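Local coordinates for 5-nitroimidazole antibiotic resistance protein (Bacteroides thetaiotaomicron, PDB 2FG9), which binds FAD and is probably an oxidoreductase of the pyridoxamine 5'-phosphate oxidase family, putatively giving resistance to 5-nitroimidazole antibiotics, at residues 60-64 with 65-69. Residues are numbered along the deposited sequence; the frame is centred on the assembly and turned at random.
With FAD (flavin-adenine dinucleotide), chain C.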
loop_
_atom_site.group_PDB
_atom_site.type_symbol
_atom_site.label_atom_id
_atom_site.label_comp_id
_atom_site.label_asym_id
_atom_site.label_seq_id
_atom_site.Cartn_x
_atom_site.Cartn_y
_atom_site.Cartn_z
ATOM N N GLY A 60 14.855 -21.846 -0.691
ATOM C CA GLY A 60 15.966 -21.010 -0.919
ATOM C C GLY A 60 16.586 -21.393 -2.233
ATOM O O GLY A 60 16.402 -22.505 -2.752
ATOM N N TYR A 61 17.307 -20.445 -2.799
ATOM C CA TYR A 61 17.979 -20.653 -4.063
ATOM C C TYR A 61 19.348 -20.027 -3.988
ATOM O O TYR A 61 19.469 -18.828 -3.702
ATOM C CB TYR A 61 17.195 -20.032 -5.220
ATOM C CG TYR A 61 17.882 -20.169 -6.561
ATOM C CD1 TYR A 61 17.843 -21.359 -7.272
ATOM C CD2 TYR A 61 18.598 -19.116 -7.091
ATOM C CE1 TYR A 61 18.507 -21.482 -8.481
ATOM C CE2 TYR A 61 19.259 -19.227 -8.299
ATOM C CZ TYR A 61 19.217 -20.408 -8.989
ATOM O OH TYR A 61 19.838 -20.497 -10.212
ATOM N N GLU A 62 20.383 -20.840 -4.220
ATOM C CA GLU A 62 21.675 -20.291 -4.583
ATOM C C GLU A 62 22.479 -21.226 -5.472
ATOM O O GLU A 62 22.393 -22.451 -5.360
ATOM C CB GLU A 62 22.447 -19.867 -3.337
ATOM C CG GLU A 62 23.185 -20.952 -2.605
ATOM C CD GLU A 62 24.132 -20.388 -1.546
ATOM O OE1 GLU A 62 23.830 -19.321 -0.944
ATOM O OE2 GLU A 62 25.169 -21.036 -1.318
ATOM N N ASN A 63 23.223 -20.623 -6.397
ATOM C CA ASN A 63 24.174 -21.359 -7.243
ATOM C C ASN A 63 23.522 -22.570 -7.882
ATOM O O ASN A 63 23.928 -23.692 -7.629
ATOM C CB ASN A 63 25.416 -21.769 -6.426
ATOM C CG ASN A 63 26.235 -20.552 -5.966
ATOM O OD1 ASN A 63 26.347 -19.556 -6.696
ATOM N ND2 ASN A 63 26.818 -20.626 -4.757
ATOM N N ASP A 64 22.471 -22.304 -8.657
ATOM C CA ASP A 64 21.730 -23.295 -9.482
ATOM C C ASP A 64 21.171 -24.462 -8.697
ATOM O O ASP A 64 20.977 -25.578 -9.226
ATOM C CB ASP A 64 22.619 -23.792 -10.590
ATOM C CG ASP A 64 23.283 -22.665 -11.315
ATOM O OD1 ASP A 64 22.587 -21.953 -12.070
ATOM O OD2 ASP A 64 24.485 -22.458 -11.094
ATOM N N THR A 65 20.861 -24.178 -7.439
ATOM C CA THR A 65 20.397 -25.187 -6.519
ATOM C C THR A 65 19.261 -24.661 -5.654
ATOM O O THR A 65 19.334 -23.533 -5.112
ATOM C CB THR A 65 21.537 -25.639 -5.656
ATOM O OG1 THR A 65 22.689 -25.803 -6.483
ATOM C CG2 THR A 65 21.219 -26.948 -4.983
ATOM N N LEU A 66 18.202 -25.465 -5.563
ATOM C CA LEU A 66 17.067 -25.160 -4.709
ATOM C C LEU A 66 17.133 -26.024 -3.468
ATOM O O LEU A 66 17.544 -27.189 -3.543
ATOM C CB LEU A 66 15.742 -25.440 -5.438
ATOM C CG LEU A 66 15.381 -24.410 -6.498
ATOM C CD1 LEU A 66 14.267 -24.947 -7.375
ATOM C CD2 LEU A 66 14.951 -23.157 -5.852
ATOM N N TYR A 67 16.718 -25.444 -2.340
ATOM C CA TYR A 67 16.693 -26.116 -1.049
ATOM C C TYR A 67 15.305 -25.961 -0.453
ATOM O O TYR A 67 14.736 -24.867 -0.447
ATOM C CB TYR A 67 17.725 -25.499 -0.094
ATOM C CG TYR A 67 19.134 -25.585 -0.607
ATOM C CD1 TYR A 67 19.903 -26.726 -0.421
ATOM C CD2 TYR A 67 19.666 -24.545 -1.335
ATOM C CE1 TYR A 67 21.221 -26.806 -0.930
ATOM C CE2 TYR A 67 20.944 -24.598 -1.820
ATOM C CZ TYR A 67 21.718 -25.733 -1.631
ATOM O OH TYR A 67 22.988 -25.702 -2.137
ATOM N N LEU A 68 14.785 -27.057 0.060
ATOM C CA LEU A 68 13.536 -27.088 0.736
ATOM C C LEU A 68 13.695 -27.913 1.994
ATOM O O LEU A 68 14.759 -28.483 2.251
ATOM C CB LEU A 68 12.464 -27.679 -0.157
ATOM C CG LEU A 68 12.362 -27.040 -1.548
ATOM C CD1 LEU A 68 13.088 -27.843 -2.533
ATOM C CD2 LEU A 68 10.919 -26.879 -2.013
ATOM N N HIS A 69 12.643 -27.942 2.797
ATOM C CA HIS A 69 12.654 -28.749 3.991
ATOM C C HIS A 69 11.248 -29.127 4.329
ATOM O O HIS A 69 10.315 -28.447 3.907
ATOM C CB HIS A 69 13.346 -28.050 5.177
ATOM C CG HIS A 69 12.760 -26.726 5.534
ATOM N ND1 HIS A 69 11.592 -26.246 4.978
ATOM C CD2 HIS A 69 13.164 -25.786 6.418
ATOM C CE1 HIS A 69 11.317 -25.059 5.488
ATOM N NE2 HIS A 69 12.258 -24.756 6.364
HETATM P PA FAD C . 0.340 -35.262 3.060
HETATM O O1A FAD C . 1.158 -36.506 2.758
HETATM O O2A FAD C . -0.082 -35.029 4.500
HETATM O O5B FAD C . -0.977 -35.323 2.135
HETATM C C5B FAD C . -2.264 -35.390 2.698
HETATM C C4B FAD C . -3.288 -34.882 1.685
HETATM O O4B FAD C . -3.750 -33.585 2.079
HETATM C C3B FAD C . -2.800 -34.739 0.236
HETATM O O3B FAD C . -2.776 -35.929 -0.535
HETATM C C2B FAD C . -3.782 -33.695 -0.265
HETATM O O2B FAD C . -5.080 -34.212 -0.539
HETATM C C1B FAD C . -3.846 -32.750 0.937
HETATM N N9A FAD C . -2.779 -31.708 0.835
HETATM C C8A FAD C . -1.429 -31.861 1.001
HETATM N N7A FAD C . -0.830 -30.677 0.780
HETATM C C5A FAD C . -1.767 -29.732 0.501
HETATM C C6A FAD C . -1.678 -28.337 0.209
HETATM N N6A FAD C . -0.667 -27.617 0.731
HETATM N N1A FAD C . -2.849 -27.659 -0.067
HETATM C C2A FAD C . -4.076 -28.331 -0.040
HETATM N N3A FAD C . -4.176 -29.686 0.240
HETATM C C4A FAD C . -3.021 -30.386 0.518
HETATM N N1 FAD C . 5.536 -27.860 3.802
HETATM C C2 FAD C . 6.816 -28.342 4.040
HETATM O O2 FAD C . 6.999 -29.504 4.426
HETATM N N3 FAD C . 7.889 -27.495 3.876
HETATM C C4 FAD C . 7.690 -26.174 3.454
HETATM O O4 FAD C . 8.658 -25.591 3.023
HETATM C C4X FAD C . 6.415 -25.695 3.209
HETATM N N5 FAD C . 6.146 -24.397 2.790
HETATM C C5X FAD C . 4.808 -23.981 2.554
HETATM C C6 FAD C . 4.539 -22.717 2.116
HETATM C C7 FAD C . 3.245 -22.311 1.853
HETATM C C7M FAD C . 3.215 -21.299 0.753
HETATM C C8 FAD C . 2.195 -23.181 2.050
HETATM C C8M FAD C . 0.799 -22.929 1.634
HETATM C C9 FAD C . 2.439 -24.445 2.500
HETATM C C9A FAD C . 3.745 -24.848 2.728
HETATM N N10 FAD C . 4.045 -26.138 3.117
HETATM C C10 FAD C . 5.335 -26.566 3.367
HETATM C "C1'" FAD C . 2.993 -27.166 3.132
HETATM C "C2'" FAD C . 3.327 -28.201 2.088
HETATM O "O2'" FAD C . 2.430 -27.937 1.013
HETATM C "C3'" FAD C . 3.188 -29.487 2.930
HETATM O "O3'" FAD C . 4.347 -30.310 3.035
HETATM C "C4'" FAD C . 2.009 -30.261 2.455
HETATM O "O4'" FAD C . 0.829 -29.458 2.584
HETATM C "C5'" FAD C . 2.102 -31.580 3.236
HETATM O "O5'" FAD C . 2.891 -32.333 2.328
HETATM P P FAD C . 2.676 -33.902 2.056
HETATM O O1P FAD C . 3.617 -34.617 3.037
HETATM O O2P FAD C . 2.874 -34.269 0.607
HETATM O O3P FAD C . 1.139 -33.982 2.504
#
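Y61 and L66 face each other as a non-hydrogen-bonded antiparallel pair, and their side chains lean together on one face of the sheet. In Y61, CG stands anti to the backbone nitrogen (chi1 178°), which carries the ring alongside L66 and T65 O. Y61 CB lies 3.9 Å from L66 CD2. CG and CD1 both approach T65 O, with Y61 CD1 3.4 Å from T65 O. Y61 CD1 is also 3.7 Å from L66 CD2. Further along, Y61 CE1 lies 3.7 Å from T65 N, and the ring packs against I35 and M165. At the tip, OH is hydrogen-bonded to E32 of helix 28-37. L66 meets the ring near its plane, not over a face, and also touches I88 and F90 of strand 85-99.

The two segments form a tight beta hairpin closed by a type I' turn from E62 to T65, with N63 and D64 at its corners. G60 and Y67 are joined by two backbone bonds of 3.0 Å, G60 N to Y67 O and Y67 N to G60 O. Nearer the turn, E62 N donates to T65 O; the return bond from T65 N is weak. T65 OG1 donates a hydrogen bond to N63 O at 2.7 Å. It reaches that oxygen from above the carbonyl plane, 42° out of it. D64 forms a salt bridge with K28.

On the other face, E62 and Y67 pack against I135 of helix 126-138. Strand 65-70 runs from the turn to the flavin, where H69 O accepts a 2.6 Å hydrogen bond from FAD N3. The H69 ring turns its edge to FAD O4.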